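Local coordinates for glycoside Hydrolase (Bacteroides uniformis, PDB 5T9X), which probably hydrolyses glycosidic bonds in agarose or its oligosaccharides, as a GH16-family enzyme of a pathway that lets a gut symbiont use the seaweed polysaccharide, at residues N83-F88 against W92-H97; D111-S116 against L120-S125; D128-V133 against G146-C151; V133-G138 against R309-L314; M303-W308 against L314-K319. One frame throughout, in Å; residues are numbered along the deposited sequence.

Interaction 1 of 5, residues N83-F88 against W92-H97; sequences NNKGNF and WTDYYH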
# COMPACT_ATOMS: atom_id res chain seq x y z
N ASN A 83 -5.16 17.35 -14.71
CA ASN A 83 -4.96 18.54 -15.56
C ASN A 83 -4.15 19.68 -14.93
O ASN A 83 -3.59 20.49 -15.66
CB ASN A 83 -6.31 19.09 -16.04
CG ASN A 83 -6.92 18.26 -17.15
OD1 ASN A 83 -6.21 17.73 -18.02
ND2 ASN A 83 -8.24 18.14 -17.14
N ASN A 84 -4.13 19.74 -13.59
CA ASN A 84 -3.46 20.81 -12.82
C ASN A 84 -2.74 20.20 -11.64
O ASN A 84 -3.19 20.32 -10.52
CB ASN A 84 -4.49 21.84 -12.32
CG ASN A 84 -5.27 22.43 -13.46
OD1 ASN A 84 -4.72 23.17 -14.28
ND2 ASN A 84 -6.56 22.07 -13.56
N LYS A 85 -1.62 19.54 -11.93
CA LYS A 85 -0.90 18.77 -10.93
C LYS A 85 -0.16 19.66 -9.96
O LYS A 85 -0.17 19.39 -8.77
CB LYS A 85 0.05 17.77 -11.58
CG LYS A 85 -0.67 16.57 -12.20
CD LYS A 85 0.28 15.60 -12.91
CE LYS A 85 1.01 16.28 -14.06
NZ LYS A 85 1.64 15.29 -14.97
N GLY A 86 0.46 20.72 -10.46
CA GLY A 86 1.04 21.72 -9.58
C GLY A 86 1.91 21.11 -8.50
O GLY A 86 3.00 20.62 -8.79
N ASN A 87 1.42 21.11 -7.27
CA ASN A 87 2.23 20.66 -6.12
C ASN A 87 2.46 19.16 -6.03
O ASN A 87 3.48 18.74 -5.49
CB ASN A 87 1.63 21.13 -4.80
CG ASN A 87 2.04 22.55 -4.45
OD1 ASN A 87 2.19 23.39 -5.34
ND2 ASN A 87 2.25 22.81 -3.16
N PHE A 88 1.50 18.38 -6.51
CA PHE A 88 1.60 16.93 -6.66
C PHE A 88 2.84 16.52 -7.48
O PHE A 88 3.61 15.67 -7.06
CB PHE A 88 0.30 16.41 -7.32
CG PHE A 88 0.27 14.94 -7.54
CD1 PHE A 88 -0.18 14.09 -6.54
CD2 PHE A 88 0.67 14.41 -8.77
CE1 PHE A 88 -0.20 12.72 -6.75
CE2 PHE A 88 0.64 13.05 -8.98
CZ PHE A 88 0.21 12.20 -7.96
N TRP A 92 5.52 13.30 -6.85
CA TRP A 92 4.72 12.13 -7.21
C TRP A 92 4.44 12.11 -8.69
O TRP A 92 4.44 13.16 -9.32
CB TRP A 92 3.38 12.16 -6.47
CG TRP A 92 3.48 12.29 -4.98
CD1 TRP A 92 3.23 13.40 -4.24
CD2 TRP A 92 3.84 11.26 -4.04
NE1 TRP A 92 3.41 13.14 -2.91
CE2 TRP A 92 3.77 11.83 -2.76
CE3 TRP A 92 4.19 9.92 -4.17
CZ2 TRP A 92 4.07 11.10 -1.59
CZ3 TRP A 92 4.49 9.19 -3.01
CH2 TRP A 92 4.42 9.78 -1.74
N THR A 93 4.25 10.93 -9.26
CA THR A 93 3.62 10.78 -10.57
C THR A 93 2.30 10.04 -10.37
O THR A 93 2.16 9.27 -9.42
CB THR A 93 4.48 9.98 -11.55
OG1 THR A 93 4.61 8.62 -11.11
CG2 THR A 93 5.85 10.63 -11.73
N ASP A 94 1.34 10.26 -11.27
CA ASP A 94 -0.01 9.65 -11.16
C ASP A 94 -0.17 8.34 -11.97
O ASP A 94 -1.23 8.07 -12.56
CB ASP A 94 -1.13 10.68 -11.53
CG ASP A 94 -0.89 11.40 -12.86
OD1 ASP A 94 0.10 11.06 -13.55
OD2 ASP A 94 -1.67 12.33 -13.20
N TYR A 95 0.89 7.53 -11.98
CA TYR A 95 0.84 6.19 -12.56
C TYR A 95 1.79 5.28 -11.79
O TYR A 95 2.42 5.72 -10.85
CB TYR A 95 1.20 6.23 -14.06
CG TYR A 95 0.47 5.19 -14.87
CD1 TYR A 95 -0.89 5.29 -15.13
CD2 TYR A 95 1.13 4.07 -15.38
CE1 TYR A 95 -1.56 4.33 -15.87
CE2 TYR A 95 0.47 3.10 -16.13
CZ TYR A 95 -0.87 3.24 -16.38
OH TYR A 95 -1.54 2.28 -17.11
N TYR A 96 1.83 4.01 -12.17
CA TYR A 96 2.76 3.00 -11.63
C TYR A 96 4.12 3.32 -12.20
O TYR A 96 4.20 4.03 -13.19
CB TYR A 96 2.28 1.62 -12.09
CG TYR A 96 2.99 0.38 -11.63
CD1 TYR A 96 2.94 -0.05 -10.31
CD2 TYR A 96 3.61 -0.47 -12.56
CE1 TYR A 96 3.54 -1.24 -9.91
CE2 TYR A 96 4.21 -1.66 -12.16
CZ TYR A 96 4.17 -2.04 -10.85
OH TYR A 96 4.76 -3.22 -10.51
N HIS A 97 5.16 2.75 -11.60
CA HIS A 97 6.55 3.02 -11.99
C HIS A 97 7.00 2.49 -13.39
O HIS A 97 8.13 2.71 -13.80
CB HIS A 97 7.54 2.63 -10.83
CG HIS A 97 7.85 1.16 -10.67
ND1 HIS A 97 7.53 0.19 -11.60
CD2 HIS A 97 8.54 0.52 -9.70
CE1 HIS A 97 7.95 -0.98 -11.18
NE2 HIS A 97 8.58 -0.81 -10.03
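A loop of the beta-sandwich, closed by a type II' beta turn from K85 to F88, leads into the short strand 92-93 at the margin of the mixed sheet, and the two meet through F88 and W92. The turn is fastened by the bond from F88 N to K85 O, and just beyond it W92 N gives F88 O a weak, bent hydrogen bond (3.1 Å, 127°). F88 reaches across because its CG lies anti to its own backbone N (chi1 180°), which carries the ring across to W92 CB and the backbone of T93 and D94. There W92 CB sits over one face in a CH-pi contact, 3.7 Å from the ring centroid, while D94 N lies in the ring plane at the edge, 3.7 Å from CE2. The indole itself leads away from F88, and its five-membered ring and the phenyl ring are inclined obliquely, with planes 31° apart. Its NE1 is bonded to D74, so the polar end of the tryptophan is anchored elsewhere. F88 also packs on I113 and V115 of strand 113-116, in the other sheet, so the ring bridges the sandwich layers. D94, held by a salt bridge to R110, lies crosswise to the K85 chain, where the aliphatic CD of K85 comes within 3.8 Å of D94 OD2.

Interaction 2 of 5, residues D111-S116 against L120-S125; sequences DHISVS and LRIETS
H112 is gripped at both ring nitrogens: NE2 shares a 2.8 Å hydrogen bond with S125 OG, and ND1 donates to D111 OD1 at 2.7 Å, almost in the ring plane. This double hold fixes the rotation of the imidazole, over one face of which stands E123 OE2. Backbone bonds carry the pairing onward, E123 N to H112 O (163°), then a reciprocal pair between S114 and R121, of which R121 N to S114 O is the shorter at 2.7 Å. Strands 113-116 and 119-122 thus form an antiparallel beta hairpin, in which S114-R121 is a hydrogen-bonded pair flanked by the non-hydrogen-bonded pairs I113-I122 and V115-L120. On the face bearing S114 and R121, one water joins S114 OG to R121 O, and another links R121 NH1 to S116 O. The opposite face is apolar and buried: I113 and I122 lie side by side, CD1 of the former 3.7 Å from CG1 of the latter, and L120 CD1 rests 4.0 Å from V115 CG2.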
# COMPACT_ATOMS: atom_id res chain seq x y z
N ASP A 111 -6.41 10.23 -14.27
CA ASP A 111 -7.47 11.12 -13.79
C ASP A 111 -8.26 10.57 -12.61
O ASP A 111 -9.12 11.26 -12.12
CB ASP A 111 -8.41 11.54 -14.95
CG ASP A 111 -9.30 10.40 -15.47
OD1 ASP A 111 -9.44 9.35 -14.82
OD2 ASP A 111 -9.89 10.57 -16.54
N HIS A 112 -7.97 9.34 -12.18
CA HIS A 112 -8.54 8.80 -10.94
C HIS A 112 -7.70 9.16 -9.70
O HIS A 112 -8.02 8.70 -8.59
CB HIS A 112 -8.78 7.29 -11.07
CG HIS A 112 -10.01 6.97 -11.84
ND1 HIS A 112 -10.22 7.43 -13.12
CD2 HIS A 112 -11.12 6.28 -11.50
CE1 HIS A 112 -11.40 7.03 -13.55
NE2 HIS A 112 -11.97 6.33 -12.58
N ILE A 113 -6.65 9.97 -9.88
CA ILE A 113 -5.84 10.50 -8.79
C ILE A 113 -6.10 11.99 -8.59
O ILE A 113 -6.03 12.76 -9.56
CB ILE A 113 -4.35 10.38 -9.09
CG1 ILE A 113 -3.96 8.92 -9.31
CG2 ILE A 113 -3.51 11.04 -8.00
CD1 ILE A 113 -4.28 8.00 -8.16
N SER A 114 -6.29 12.39 -7.34
CA SER A 114 -6.31 13.81 -7.02
C SER A 114 -5.96 14.08 -5.57
O SER A 114 -5.85 13.18 -4.74
CB SER A 114 -7.69 14.40 -7.36
OG SER A 114 -8.73 13.88 -6.53
N VAL A 115 -5.76 15.37 -5.28
CA VAL A 115 -5.52 15.86 -3.94
C VAL A 115 -6.47 17.03 -3.69
O VAL A 115 -6.52 17.98 -4.48
CB VAL A 115 -4.07 16.31 -3.77
CG1 VAL A 115 -3.83 16.68 -2.32
CG2 VAL A 115 -3.12 15.21 -4.21
N SER A 116 -7.23 16.92 -2.61
CA SER A 116 -8.16 17.95 -2.17
C SER A 116 -8.63 17.69 -0.75
O SER A 116 -8.69 16.53 -0.32
CB SER A 116 -9.38 18.01 -3.09
OG SER A 116 -10.29 16.98 -2.80
N LEU A 120 -4.70 12.87 -0.32
CA LEU A 120 -4.58 12.15 -1.57
C LEU A 120 -5.83 11.28 -1.69
O LEU A 120 -6.22 10.62 -0.74
CB LEU A 120 -3.34 11.26 -1.53
CG LEU A 120 -3.13 10.36 -2.73
CD1 LEU A 120 -2.96 11.19 -3.99
CD2 LEU A 120 -1.92 9.48 -2.49
N ARG A 121 -6.46 11.33 -2.85
CA ARG A 121 -7.72 10.65 -3.07
C ARG A 121 -7.58 9.78 -4.32
O ARG A 121 -7.17 10.27 -5.38
CB ARG A 121 -8.86 11.66 -3.25
CG ARG A 121 -8.98 12.74 -2.17
CD ARG A 121 -10.01 13.82 -2.54
NE ARG A 121 -11.28 13.18 -2.83
CZ ARG A 121 -12.24 12.89 -1.93
NH1 ARG A 121 -12.13 13.27 -0.63
NH2 ARG A 121 -13.32 12.23 -2.36
N ILE A 122 -7.91 8.49 -4.18
CA ILE A 122 -7.90 7.59 -5.31
C ILE A 122 -9.30 7.07 -5.50
O ILE A 122 -9.80 6.40 -4.63
CB ILE A 122 -6.94 6.42 -5.06
CG1 ILE A 122 -5.56 6.97 -4.80
CG2 ILE A 122 -6.92 5.46 -6.26
CD1 ILE A 122 -4.52 5.89 -4.65
N GLU A 123 -9.92 7.37 -6.64
CA GLU A 123 -11.28 6.90 -6.90
C GLU A 123 -11.35 5.62 -7.76
O GLU A 123 -10.38 5.21 -8.38
CB GLU A 123 -12.20 8.03 -7.44
CG GLU A 123 -11.94 8.64 -8.82
CD GLU A 123 -13.17 9.42 -9.38
OE1 GLU A 123 -13.99 9.92 -8.56
OE2 GLU A 123 -13.33 9.53 -10.63
N THR A 124 -12.52 5.00 -7.76
CA THR A 124 -12.83 3.85 -8.57
C THR A 124 -14.14 4.06 -9.34
O THR A 124 -15.13 4.47 -8.77
CB THR A 124 -12.95 2.63 -7.68
OG1 THR A 124 -11.72 2.49 -6.98
CG2 THR A 124 -13.20 1.37 -8.48
N SER A 125 -14.14 3.76 -10.63
CA SER A 125 -15.33 3.85 -11.45
C SER A 125 -15.30 2.75 -12.47
O SER A 125 -14.32 2.04 -12.59
CB SER A 125 -15.42 5.21 -12.14
OG SER A 125 -14.50 5.31 -13.22
O HOH W 1 -9.25 11.28 -6.77
O HOH W 2 -10.37 14.43 0.78

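Interaction 3 of 5, residues D128-V133 against G146-C151; sequences DDVKIV and GTYTGC
Chi1 of V130 (74°) sets CG2 anti to the backbone N, which turns that methyl onto the ring of Y148, while CG1 is directed at the backbone of G146. Y148 in turn has its CG anti to the carbonyl carbon (chi1 -74°), laying its ring alongside the valine so that the two side chains run antiparallel, flank to flank. V130 CG2 meets CE1 of the tyrosine at 3.6 Å, obliquely to the ring, and also lies 3.7 Å from G146 O, an oxygen that R126 NE holds as well. These contacts stand at the entrance to the beta hairpin formed by strands 132-137 and 140-154, where G146 N donates a nearly straight hydrogen bond to K131 O (3.0 Å, 168°). G146 offers its bare CA side to V130, where even a CB would crowd CG2. Replacing V130 by an alanine would remove both methyls from this site and would probably open a gap between the loop and the ring, leaving the tyrosine less firmly seated. The polar end of the same ring is tied in by a water lying in its plane, which accepts from K131 N at 3.1 Å and is 2.8 Å from Y148 OH.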
# COMPACT_ATOMS: atom_id res chain seq x y z
N ASP A 128 -19.80 2.70 -18.85
CA ASP A 128 -20.68 1.76 -19.56
C ASP A 128 -19.91 1.06 -20.68
O ASP A 128 -20.03 -0.14 -20.88
CB ASP A 128 -21.89 2.49 -20.18
CG ASP A 128 -22.81 3.10 -19.15
OD1 ASP A 128 -23.03 2.46 -18.09
OD2 ASP A 128 -23.33 4.21 -19.40
N ASP A 129 -19.12 1.86 -21.38
CA ASP A 129 -18.31 1.40 -22.51
C ASP A 129 -16.95 0.75 -22.14
O ASP A 129 -16.12 0.56 -23.02
CB ASP A 129 -18.08 2.60 -23.47
CG ASP A 129 -17.46 3.82 -22.76
OD1 ASP A 129 -18.07 4.31 -21.78
OD2 ASP A 129 -16.38 4.29 -23.18
N VAL A 130 -16.70 0.40 -20.88
CA VAL A 130 -15.38 -0.15 -20.51
C VAL A 130 -15.03 -1.45 -21.26
O VAL A 130 -15.88 -2.32 -21.46
CB VAL A 130 -15.25 -0.40 -18.99
CG1 VAL A 130 -16.03 -1.63 -18.55
CG2 VAL A 130 -13.78 -0.54 -18.60
N LYS A 131 -13.77 -1.60 -21.62
CA LYS A 131 -13.32 -2.81 -22.29
C LYS A 131 -13.40 -4.07 -21.42
O LYS A 131 -13.51 -4.00 -20.21
CB LYS A 131 -11.90 -2.64 -22.83
CG LYS A 131 -10.78 -2.57 -21.80
CD LYS A 131 -9.49 -2.04 -22.44
CE LYS A 131 -8.27 -2.66 -21.75
NZ LYS A 131 -6.95 -2.03 -22.06
N ILE A 132 -13.35 -5.21 -22.08
CA ILE A 132 -13.37 -6.50 -21.43
C ILE A 132 -11.92 -6.93 -21.33
O ILE A 132 -11.14 -6.72 -22.27
CB ILE A 132 -14.21 -7.52 -22.25
CG1 ILE A 132 -15.60 -6.95 -22.57
CG2 ILE A 132 -14.38 -8.85 -21.51
CD1 ILE A 132 -16.44 -7.85 -23.46
N VAL A 133 -11.56 -7.52 -20.19
CA VAL A 133 -10.22 -8.08 -20.00
C VAL A 133 -10.33 -9.53 -19.56
O VAL A 133 -11.30 -9.91 -18.91
CB VAL A 133 -9.38 -7.29 -18.98
CG1 VAL A 133 -9.32 -5.83 -19.38
CG2 VAL A 133 -9.96 -7.40 -17.59
N GLY A 146 -13.49 -4.30 -17.19
CA GLY A 146 -12.43 -3.59 -16.50
C GLY A 146 -12.94 -2.70 -15.37
O GLY A 146 -14.11 -2.32 -15.35
N THR A 147 -12.05 -2.40 -14.44
CA THR A 147 -12.35 -1.52 -13.33
C THR A 147 -11.31 -0.41 -13.33
O THR A 147 -10.14 -0.68 -13.18
CB THR A 147 -12.31 -2.31 -12.04
OG1 THR A 147 -13.14 -3.48 -12.18
CG2 THR A 147 -12.81 -1.47 -10.90
N TYR A 148 -11.73 0.83 -13.54
CA TYR A 148 -10.81 1.95 -13.57
C TYR A 148 -10.53 2.38 -12.13
O TYR A 148 -11.44 2.45 -11.31
CB TYR A 148 -11.41 3.16 -14.28
CG TYR A 148 -11.52 3.12 -15.78
CD1 TYR A 148 -11.18 1.99 -16.53
CD2 TYR A 148 -12.02 4.24 -16.46
CE1 TYR A 148 -11.30 1.99 -17.92
CE2 TYR A 148 -12.14 4.25 -17.84
CZ TYR A 148 -11.77 3.12 -18.57
OH TYR A 148 -11.88 3.15 -19.93
N THR A 149 -9.26 2.66 -11.85
CA THR A 149 -8.88 3.20 -10.57
C THR A 149 -7.57 3.94 -10.72
O THR A 149 -7.21 4.33 -11.84
CB THR A 149 -8.86 2.11 -9.49
OG1 THR A 149 -8.76 2.71 -8.20
CG2 THR A 149 -7.70 1.14 -9.69
N GLY A 150 -6.85 4.18 -9.63
CA GLY A 150 -5.62 4.98 -9.69
C GLY A 150 -4.40 4.39 -9.01
O GLY A 150 -4.51 3.54 -8.16
N CYS A 151 -3.23 4.90 -9.41
CA CYS A 151 -1.96 4.49 -8.85
C CYS A 151 -1.00 5.68 -8.81
O CYS A 151 -0.93 6.45 -9.76
CB CYS A 151 -1.36 3.39 -9.71
SG CYS A 151 0.06 2.57 -8.97
O HOH W 3 -11.78 0.74 -21.31

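Interaction 4 of 5, residues V133-G138 against R309-L314; sequences VKVTSG and RAISGL
The 133-137 part of strand 132-137 runs past the end of the short helix 307-310, and the two backbones come no nearer than 6.7 Å between the CA atoms of V135 and I311, with no hydrogen bond between them. The helix closes in a Schellman motif: L314 N reaches back to R309 O and G313 N to A310 O, with G313 at positive phi as the C-prime residue. R309 O is gripped twice, by S312 N and L314 N, which approach from opposite faces of its plane. This turn presents I311 to the strand. With CG1 anti to the backbone N (chi1 -151°), the isoleucine extends CD1 against the strand backbone, 3.8 Å from both V135 O and S137 N. Its CG2 branch touches S137 CB at 4.1 Å, while V135 CG1 lies 4.3 Å from I311 CB. V135 also packs on M144 of the adjoining strand. Since I311 meets the strand through aliphatic and backbone atoms alone, the contact rests on shape and van der Waals packing, with no directional bond to fix its register.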
# COMPACT_ATOMS: atom_id res chain seq x y z
N VAL A 133 -11.56 -7.52 -20.19
CA VAL A 133 -10.22 -8.08 -20.00
C VAL A 133 -10.33 -9.53 -19.56
O VAL A 133 -11.30 -9.91 -18.91
CB VAL A 133 -9.38 -7.29 -18.98
CG1 VAL A 133 -9.32 -5.83 -19.38
CG2 VAL A 133 -9.96 -7.40 -17.59
N LYS A 134 -9.33 -10.32 -19.92
CA LYS A 134 -9.25 -11.71 -19.52
C LYS A 134 -8.52 -11.76 -18.19
O LYS A 134 -7.41 -11.27 -18.07
CB LYS A 134 -8.49 -12.51 -20.59
CG LYS A 134 -8.45 -14.02 -20.40
CD LYS A 134 -7.27 -14.61 -21.17
CE LYS A 134 -7.51 -16.03 -21.63
NZ LYS A 134 -8.71 -16.13 -22.53
N VAL A 135 -9.14 -12.38 -17.20
CA VAL A 135 -8.60 -12.47 -15.85
C VAL A 135 -8.19 -13.91 -15.57
O VAL A 135 -8.94 -14.82 -15.87
CB VAL A 135 -9.63 -12.02 -14.80
CG1 VAL A 135 -9.09 -12.16 -13.39
CG2 VAL A 135 -10.05 -10.58 -15.06
N THR A 136 -7.04 -14.09 -14.95
CA THR A 136 -6.49 -15.41 -14.67
C THR A 136 -5.94 -15.53 -13.23
O THR A 136 -5.27 -14.63 -12.73
CB THR A 136 -5.40 -15.73 -15.70
OG1 THR A 136 -6.03 -16.00 -16.96
CG2 THR A 136 -4.51 -16.94 -15.27
N SER A 137 -6.23 -16.65 -12.58
CA SER A 137 -5.64 -16.99 -11.28
C SER A 137 -5.83 -18.49 -11.06
O SER A 137 -6.91 -19.03 -11.31
CB SER A 137 -6.27 -16.17 -10.14
OG SER A 137 -5.57 -16.34 -8.92
N GLY A 138 -4.78 -19.15 -10.61
CA GLY A 138 -4.64 -20.59 -10.79
C GLY A 138 -4.65 -20.83 -12.30
O GLY A 138 -3.81 -20.30 -13.04
N ARG A 309 -9.08 -12.33 -6.33
CA ARG A 309 -10.35 -11.96 -5.74
C ARG A 309 -11.42 -11.73 -6.78
O ARG A 309 -12.58 -12.11 -6.58
CB ARG A 309 -10.19 -10.71 -4.90
CG ARG A 309 -9.58 -11.02 -3.55
CD ARG A 309 -9.09 -9.77 -2.87
NE ARG A 309 -10.18 -8.83 -2.65
CZ ARG A 309 -11.04 -8.86 -1.63
NH1 ARG A 309 -10.97 -9.80 -0.69
NH2 ARG A 309 -11.97 -7.91 -1.55
N ALA A 310 -11.05 -11.10 -7.89
CA ALA A 310 -12.03 -10.78 -8.92
C ALA A 310 -12.58 -12.05 -9.59
O ALA A 310 -13.76 -12.16 -9.90
CB ALA A 310 -11.44 -9.85 -9.97
N ILE A 311 -11.71 -13.02 -9.77
CA ILE A 311 -12.13 -14.26 -10.39
C ILE A 311 -13.12 -15.06 -9.54
O ILE A 311 -13.84 -15.88 -10.08
CB ILE A 311 -10.90 -15.08 -10.78
CG1 ILE A 311 -11.23 -15.94 -11.98
CG2 ILE A 311 -10.36 -15.85 -9.59
CD1 ILE A 311 -9.98 -16.47 -12.64
N SER A 312 -13.17 -14.81 -8.23
CA SER A 312 -14.09 -15.46 -7.32
C SER A 312 -15.31 -14.59 -6.94
O SER A 312 -16.03 -14.91 -5.99
CB SER A 312 -13.33 -15.92 -6.07
OG SER A 312 -12.19 -16.70 -6.44
N GLY A 313 -15.56 -13.51 -7.68
CA GLY A 313 -16.75 -12.69 -7.47
C GLY A 313 -16.60 -11.46 -6.58
O GLY A 313 -17.61 -10.83 -6.23
N LEU A 314 -15.38 -11.07 -6.21
CA LEU A 314 -15.19 -9.89 -5.35
C LEU A 314 -14.79 -8.62 -6.10
O LEU A 314 -14.33 -7.66 -5.48
CB LEU A 314 -14.22 -10.22 -4.19
CG LEU A 314 -14.92 -11.14 -3.19
CD1 LEU A 314 -13.94 -12.02 -2.46
CD2 LEU A 314 -15.71 -10.34 -2.20

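Interaction 5 of 5, residues M303-W308 against L314-K319; sequences MEDQSW and LSPTNK
The close part of this contact is the carboxylate of D305, whose OD2 takes a 2.7 Å hydrogen bond from S315 OG on its syn side. Beside that bond P316 CD approaches the same oxygen to 3.4 Å, and S315 CA lies 3.5 Å from OD1, so the carboxylate is hemmed in by the loop. Both partners are turned to meet: CG of D305 and OG of S315 each stand anti to their own backbone N (chi1 -163° and -179°). By contrast, the loop beyond P316 runs away into exposed T317, N318 and K319, and on the other side of D305 the chain turns into helix 307-310, with Q306 at its N-cap position. T147 OG1 of strand 140-154 is hydrogen-bonded to D305 OD2 as well. Were D305 shortened to an alanine, S315 OG would probably lose its acceptor and be able to turn, and T147 would lose one of its partners. One buried carboxylate oxygen thus joins the end of strand 298-304 to both the loop and strand 140-154.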
# COMPACT_ATOMS: atom_id res chain seq x y z
N MET A 303 -5.16 1.79 -5.55
CA MET A 303 -6.12 0.70 -5.38
C MET A 303 -6.00 -0.34 -6.51
O MET A 303 -5.54 -0.03 -7.60
CB MET A 303 -7.54 1.21 -5.27
CG MET A 303 -7.80 2.24 -4.19
SD MET A 303 -9.51 2.92 -4.29
CE MET A 303 -10.39 1.59 -3.50
N GLU A 304 -6.41 -1.56 -6.21
CA GLU A 304 -6.35 -2.69 -7.14
C GLU A 304 -7.63 -3.50 -7.04
O GLU A 304 -8.10 -3.78 -5.95
CB GLU A 304 -5.16 -3.61 -6.81
CG GLU A 304 -3.78 -2.98 -7.01
CD GLU A 304 -2.59 -3.85 -6.58
OE1 GLU A 304 -2.78 -5.02 -6.12
OE2 GLU A 304 -1.43 -3.34 -6.69
N ASP A 305 -8.20 -3.86 -8.18
CA ASP A 305 -9.17 -4.96 -8.28
C ASP A 305 -8.37 -6.22 -8.57
O ASP A 305 -8.10 -6.54 -9.73
CB ASP A 305 -10.16 -4.70 -9.41
CG ASP A 305 -11.40 -5.54 -9.31
OD1 ASP A 305 -11.46 -6.45 -8.44
OD2 ASP A 305 -12.32 -5.24 -10.10
N GLN A 306 -7.96 -6.91 -7.51
CA GLN A 306 -6.95 -7.96 -7.63
C GLN A 306 -7.52 -9.21 -8.27
O GLN A 306 -8.65 -9.57 -7.98
CB GLN A 306 -6.37 -8.29 -6.27
CG GLN A 306 -5.46 -7.21 -5.74
CD GLN A 306 -5.03 -7.44 -4.31
OE1 GLN A 306 -5.62 -8.24 -3.59
NE2 GLN A 306 -4.00 -6.73 -3.88
N SER A 307 -6.73 -9.86 -9.12
CA SER A 307 -7.20 -10.97 -9.96
C SER A 307 -7.82 -12.14 -9.20
O SER A 307 -8.94 -12.54 -9.48
CB SER A 307 -6.07 -11.48 -10.85
OG SER A 307 -5.51 -10.39 -11.57
N TRP A 308 -7.07 -12.68 -8.26
CA TRP A 308 -7.50 -13.82 -7.43
C TRP A 308 -8.81 -13.59 -6.67
O TRP A 308 -9.57 -14.54 -6.39
CB TRP A 308 -6.38 -14.21 -6.46
CG TRP A 308 -5.93 -13.10 -5.51
CD1 TRP A 308 -5.11 -12.03 -5.80
CD2 TRP A 308 -6.26 -12.99 -4.12
NE1 TRP A 308 -4.93 -11.26 -4.67
CE2 TRP A 308 -5.62 -11.82 -3.63
CE3 TRP A 308 -7.03 -13.77 -3.23
CZ2 TRP A 308 -5.74 -11.40 -2.28
CZ3 TRP A 308 -7.16 -13.34 -1.87
CH2 TRP A 308 -6.52 -12.17 -1.42
N LEU A 314 -15.38 -11.07 -6.21
CA LEU A 314 -15.19 -9.89 -5.35
C LEU A 314 -14.79 -8.62 -6.10
O LEU A 314 -14.33 -7.66 -5.48
CB LEU A 314 -14.22 -10.22 -4.19
CG LEU A 314 -14.92 -11.14 -3.19
CD1 LEU A 314 -13.94 -12.02 -2.46
CD2 LEU A 314 -15.71 -10.34 -2.20
N SER A 315 -14.98 -8.58 -7.41
CA SER A 315 -14.85 -7.33 -8.16
C SER A 315 -16.05 -6.47 -7.72
O SER A 315 -17.10 -7.01 -7.38
CB SER A 315 -14.86 -7.60 -9.66
OG SER A 315 -14.72 -6.40 -10.42
N PRO A 316 -15.88 -5.13 -7.62
CA PRO A 316 -17.02 -4.31 -7.21
C PRO A 316 -18.12 -4.28 -8.26
O PRO A 316 -17.83 -4.14 -9.45
CB PRO A 316 -16.44 -2.91 -7.06
CG PRO A 316 -14.99 -3.09 -7.00
CD PRO A 316 -14.64 -4.34 -7.72
N THR A 317 -19.37 -4.38 -7.81
CA THR A 317 -20.55 -4.33 -8.70
C THR A 317 -20.79 -2.91 -9.17
O THR A 317 -20.36 -1.95 -8.53
CB THR A 317 -21.84 -4.85 -7.99
OG1 THR A 317 -22.22 -3.94 -6.93
CG2 THR A 317 -21.64 -6.24 -7.40
N ASN A 318 -21.49 -2.76 -10.28
CA ASN A 318 -21.87 -1.42 -10.74
C ASN A 318 -22.70 -0.67 -9.67
O ASN A 318 -22.57 0.56 -9.52
CB ASN A 318 -22.62 -1.53 -12.08
CG ASN A 318 -21.71 -1.96 -13.22
OD1 ASN A 318 -20.78 -1.26 -13.56
ND2 ASN A 318 -21.99 -3.11 -13.81
N LYS A 319 -23.54 -1.40 -8.92
CA LYS A 319 -24.37 -0.81 -7.86
C LYS A 319 -23.48 -0.24 -6.74
O LYS A 319 -23.61 0.93 -6.41
CB LYS A 319 -25.41 -1.82 -7.33
CG LYS A 319 -26.61 -1.19 -6.63

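In the fold
Interactions 1 and 5 are buried, whereas interactions 2, 3 and 4 are only partly so, the last two near one end of the chain's sandwich. Interactions 3 and 4 share strand 132-137, pairing it along its edge and packing the side chains of one face against a helix end; interaction 4 in turn shares helix 307-310 with interaction 5, and their centres lie about 9 Å apart. Interaction 2 belongs to the other sheet, yet touches interaction 1 through F88 against I113 and V115, and interaction 3 through S125 and Y148. The chemistry shifts accordingly: paired backbones in 2, aromatic packing in 1, a single backbone bond with a water in 3, aliphatic contact in 4, and a carboxylate-hydroxyl bond in 5.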